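Local coordinates for protein octaprenyl-diphosphate synthase (Bacteroides thetaiotaomicron, PDB 3RMG) that probably acts as a magnesium-dependent prenyltransferase of the FPP/GGPP synthase family, in isoprenoid biosynthesis, at residues T11-E14 / A15-E18; E292-K295 / K296-F299. One frame throughout, in Å; residues are numbered along the deposited sequence.

Contact 1 (T11-E14 / A15-E18)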
loop_
_atom_site.group_PDB
_atom_site.type_symbol
_atom_site.label_atom_id
_atom_site.label_comp_id
_atom_site.label_asym_id
_atom_site.label_seq_id
_atom_site.Cartn_x
_atom_site.Cartn_y
_atom_site.Cartn_z
ATOM N N THR A 11 19.237 -1.015 27.812
ATOM C CA THR A 11 20.692 -0.915 27.872
ATOM C C THR A 11 21.389 -1.932 26.963
ATOM O O THR A 11 22.265 -1.567 26.188
ATOM C CB THR A 11 21.232 -1.046 29.317
ATOM O OG1 THR A 11 20.632 -0.043 30.158
ATOM C CG2 THR A 11 22.742 -0.860 29.310
ATOM N N PRO A 12 20.975 -3.213 27.036
ATOM C CA PRO A 12 21.646 -4.282 26.287
ATOM C C PRO A 12 21.501 -4.114 24.785
ATOM O O PRO A 12 22.232 -4.754 24.018
ATOM C CB PRO A 12 20.932 -5.559 26.753
ATOM C CG PRO A 12 20.178 -5.166 28.003
ATOM C CD PRO A 12 19.826 -3.716 27.805
ATOM N N ILE A 13 20.584 -3.244 24.367
ATOM C CA ILE A 13 20.332 -3.032 22.938
ATOM C C ILE A 13 20.447 -1.558 22.566
ATOM O O ILE A 13 20.024 -1.127 21.487
ATOM C CB ILE A 13 18.956 -3.587 22.509
ATOM C CG1 ILE A 13 17.871 -3.122 23.475
ATOM C CG2 ILE A 13 18.987 -5.080 22.515
ATOM C CD1 ILE A 13 16.473 -3.198 22.895
ATOM N N GLU A 14 21.052 -0.803 23.471
ATOM C CA GLU A 14 21.224 0.634 23.340
ATOM C C GLU A 14 21.747 1.081 21.964
ATOM O O GLU A 14 21.211 2.015 21.360
ATOM C CB GLU A 14 22.184 1.099 24.437
ATOM C CG GLU A 14 22.015 2.545 24.916
ATOM C CD GLU A 14 23.131 2.963 25.886
ATOM O OE1 GLU A 14 23.498 2.157 26.774
ATOM O OE2 GLU A 14 23.652 4.093 25.752
ATOM N N ALA A 15 22.806 0.435 21.487
ATOM C CA ALA A 15 23.476 0.850 20.253
ATOM C C ALA A 15 22.632 0.523 19.034
ATOM O O ALA A 15 22.523 1.330 18.105
ATOM C CB ALA A 15 24.890 0.202 20.128
ATOM N N GLU A 16 22.033 -0.666 19.039
ATOM C CA GLU A 16 21.196 -1.091 17.918
ATOM C C GLU A 16 19.862 -0.344 17.909
ATOM O O GLU A 16 19.280 -0.117 16.852
ATOM C CB GLU A 16 21.022 -2.613 17.877
ATOM C CG GLU A 16 20.948 -3.272 19.220
ATOM C CD GLU A 16 22.316 -3.573 19.820
ATOM O OE1 GLU A 16 22.984 -4.552 19.387
ATOM O OE2 GLU A 16 22.702 -2.840 20.755
ATOM N N LEU A 17 19.406 0.081 19.080
ATOM C CA LEU A 17 18.280 0.993 19.151
ATOM C C LEU A 17 18.562 2.312 18.438
ATOM O O LEU A 17 17.667 2.913 17.838
ATOM C CB LEU A 17 17.907 1.287 20.593
ATOM C CG LEU A 17 16.714 0.494 21.106
ATOM C CD1 LEU A 17 16.476 0.816 22.565
ATOM C CD2 LEU A 17 15.473 0.782 20.257
ATOM N N GLU A 18 19.802 2.772 18.513
ATOM C CA GLU A 18 20.146 4.023 17.867
ATOM C C GLU A 18 20.204 3.785 16.377
ATOM O O GLU A 18 19.741 4.609 15.589
ATOM C CB GLU A 18 21.483 4.564 18.386
ATOM C CG GLU A 18 21.368 5.277 19.738
ATOM C CD GLU A 18 22.718 5.549 20.386
ATOM O OE1 GLU A 18 22.746 5.771 21.617
ATOM O OE2 GLU A 18 23.747 5.534 19.673
#

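Contact 2 (E292-K295 / K296-F299)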
loop_
_atom_site.group_PDB
_atom_site.type_symbol
_atom_site.label_atom_id
_atom_site.label_comp_id
_atom_site.label_asym_id
_atom_site.label_seq_id
_atom_site.Cartn_x
_atom_site.Cartn_y
_atom_site.Cartn_z
ATOM N N GLU A 292 -2.745 -12.432 32.647
ATOM C CA GLU A 292 -1.840 -13.195 33.503
ATOM C C GLU A 292 -1.604 -14.593 32.927
ATOM O O GLU A 292 -0.496 -15.112 32.962
ATOM C CB GLU A 292 -2.458 -13.317 34.902
ATOM C CG GLU A 292 -1.500 -13.104 36.051
ATOM C CD GLU A 292 -0.726 -11.818 35.915
ATOM O OE1 GLU A 292 -1.282 -10.853 35.347
ATOM O OE2 GLU A 292 0.437 -11.774 36.369
ATOM N N GLN A 293 -2.658 -15.207 32.404
ATOM C CA GLN A 293 -2.527 -16.516 31.787
ATOM C C GLN A 293 -1.580 -16.468 30.585
ATOM O O GLN A 293 -0.706 -17.326 30.451
ATOM C CB GLN A 293 -3.894 -17.052 31.354
ATOM C CG GLN A 293 -4.750 -17.603 32.487
ATOM C CD GLN A 293 -6.238 -17.647 32.126
ATOM O OE1 GLN A 293 -7.094 -17.775 32.998
ATOM N NE2 GLN A 293 -6.543 -17.527 30.837
ATOM N N TYR A 294 -1.758 -15.477 29.713
ATOM C CA TYR A 294 -0.916 -15.378 28.524
ATOM C C TYR A 294 0.517 -14.990 28.866
ATOM O O TYR A 294 1.462 -15.426 28.207
ATOM C CB TYR A 294 -1.511 -14.427 27.483
ATOM C CG TYR A 294 -2.556 -15.099 26.636
ATOM C CD1 TYR A 294 -2.192 -15.905 25.562
ATOM C CD2 TYR A 294 -3.914 -14.937 26.912
ATOM C CE1 TYR A 294 -3.156 -16.534 24.789
ATOM C CE2 TYR A 294 -4.890 -15.568 26.146
ATOM C CZ TYR A 294 -4.505 -16.364 25.099
ATOM O OH TYR A 294 -5.464 -16.976 24.343
ATOM N N LYS A 295 0.669 -14.177 29.898
ATOM C CA LYS A 295 1.982 -13.796 30.388
ATOM C C LYS A 295 2.707 -15.028 30.895
ATOM O O LYS A 295 3.905 -15.196 30.664
ATOM C CB LYS A 295 1.850 -12.789 31.519
ATOM C CG LYS A 295 3.139 -12.154 31.947
ATOM C CD LYS A 295 2.868 -11.173 33.071
ATOM C CE LYS A 295 4.149 -10.632 33.660
ATOM N NZ LYS A 295 3.919 -10.070 35.020
ATOM N N LYS A 296 1.983 -15.897 31.590
ATOM C CA LYS A 296 2.608 -17.110 32.098
ATOM C C LYS A 296 2.954 -18.035 30.936
ATOM O O LYS A 296 3.998 -18.680 30.937
ATOM C CB LYS A 296 1.697 -17.823 33.104
ATOM C CG LYS A 296 2.227 -19.173 33.561
ATOM C CD LYS A 296 1.121 -19.998 34.203
ATOM C CE LYS A 296 1.430 -21.496 34.198
ATOM N NZ LYS A 296 2.590 -21.840 35.068
ATOM N N LYS A 297 2.082 -18.103 29.936
ATOM C CA LYS A 297 2.389 -18.895 28.754
ATOM C C LYS A 297 3.696 -18.407 28.132
ATOM O O LYS A 297 4.533 -19.206 27.695
ATOM C CB LYS A 297 1.250 -18.818 27.744
ATOM C CG LYS A 297 0.021 -19.672 28.102
ATOM C CD LYS A 297 -0.995 -19.584 26.970
ATOM C CE LYS A 297 -2.432 -19.696 27.471
ATOM N NZ LYS A 297 -2.803 -21.102 27.765
ATOM N N ALA A 298 3.877 -17.089 28.127
ATOM C CA ALA A 298 5.070 -16.486 27.565
ATOM C C ALA A 298 6.305 -16.804 28.395
ATOM O O ALA A 298 7.337 -17.168 27.834
ATOM C CB ALA A 298 4.894 -14.975 27.419
ATOM N N PHE A 299 6.200 -16.663 29.718
ATOM C CA PHE A 299 7.307 -16.963 30.625
ATOM C C PHE A 299 7.709 -18.434 30.530
ATOM O O PHE A 299 8.890 -18.770 30.460
ATOM C CB PHE A 299 6.926 -16.619 32.075
ATOM C CG PHE A 299 7.113 -15.161 32.419
ATOM C CD1 PHE A 299 7.166 -14.743 33.733
ATOM C CD2 PHE A 299 7.262 -14.216 31.422
ATOM C CE1 PHE A 299 7.345 -13.406 34.049
ATOM C CE2 PHE A 299 7.448 -12.880 31.730
ATOM C CZ PHE A 299 7.484 -12.476 33.048
#

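Contact 1 (T11-E14 / A15-E18)
Glu-16 folds back over the backbone of Ile-13, three residues earlier in the chain. Its CB stands off from Ile-13 O, and CG moves in to 3.3 Å from the same oxygen while also meeting the Ile-13 CB. The bend at the second torsion (chi2 -84°) then turns the carboxylate back along the chain: CD lies 3.7 Å from Ile-13 CA, and OE2 ends against Ile-13 CA and C, 3.2 Å from each. No hydrogen bond joins OE2 to this segment; Ile-13 O, 3.3 Å away, is an acceptor too. The other oxygen, OE1, has a long, weak ion pair with Arg-60 of helix 50-62, whose NH1 also donates a hydrogen bond to Pro-12 O. Ile-13 is the N-cap residue of helix 14-23, and Ile-13 O takes the N-H of Leu-17, with Leu-17 N at 2.8 Å and nearly in line with the C=O bond (172°). Glu-18 N reaches Glu-14 O less directly, at 3.3 Å. An alanine in place of Glu-16 would remove the carboxylate, which would probably leave Arg-60 without this distant counter-charge and uncover the backbone of Ile-13. On the inner side of the turn, Ile-13 CD1 meets Leu-17 CD1 at 4.0 Å, the two side chains slanting across each other. Both continue onto Leu-56 of helix 50-62, and Ile-13 also touches Ile-53 and Leu-57. On the exposed side, Glu-14 OE2 and Glu-18 OE1 stand 4.6 Å apart, a spacing at which their like charges may repel mildly.

Contact 2 (E292-K295 / K296-F299)
Lys-295 and Phe-299 leave the helix in nearly the same direction, flank to flank, with Lys-295 CG over one face of the Phe-299 ring and CE beyond its rim, 3.9 Å from Phe-299 CZ. Lys-295 is extended throughout, its CG anti to the backbone N (chi1 -170°), which carries the ammonium beyond the ring to a salt bridge with Asp-319 of helix 309-323. On another side of the helix, Lys-297 lies alongside Tyr-294. Its CD meets Tyr-294 CD1 at 4.1 Å, and CE sits 4.2 Å above the ring plane, displaced toward the rim. Bends at the third and fourth torsions leave Lys-297 NZ 5.7 Å from the centroid of the Tyr-294 ring, so any cation-pi attraction is weak at most. Beneath both pairs, the backbone sets the spacing: Lys-296, Lys-297, Ala-298 and Phe-299 each donate N-H to the carbonyl four residues back, all at 2.9 Å between N and O. Farther out, Lys-295 and Ala-298 touch Leu-318, and Phe-299 touches Asp-319, the residue that pairs with the lysine. Helix 193-217 receives the other flank, Tyr-294 resting on Ile-208 and Cys-209, and Ala-298 on Tyr-205. This is a regular alpha-helix with i to i+3 and i to i+4 lysine-aromatic pairs on its surface, within the all-helical fold of the polyprenyl synthases.

Contacts 1 and 2 are both local and lie near the surface, each including one buried residue: Ile-13 in 11-18 and Ala-298 in 292-299. Their centres are 26 Å apart and they do not touch. Contact 1 forms the start of a helix and leans on helix 50-62, whereas contact 2 lies within an established helix and rests on helices 193-217 and 309-323. Helix 309-323 is common to both, since Pro-12 touches Asn-309 and Ile-310 near its beginning and Lys-295 and Phe-299 reach residues farther along. Acidic side chains and aliphatic packing mark contact 1; contact 2 relies on lysines lying along aromatic rings.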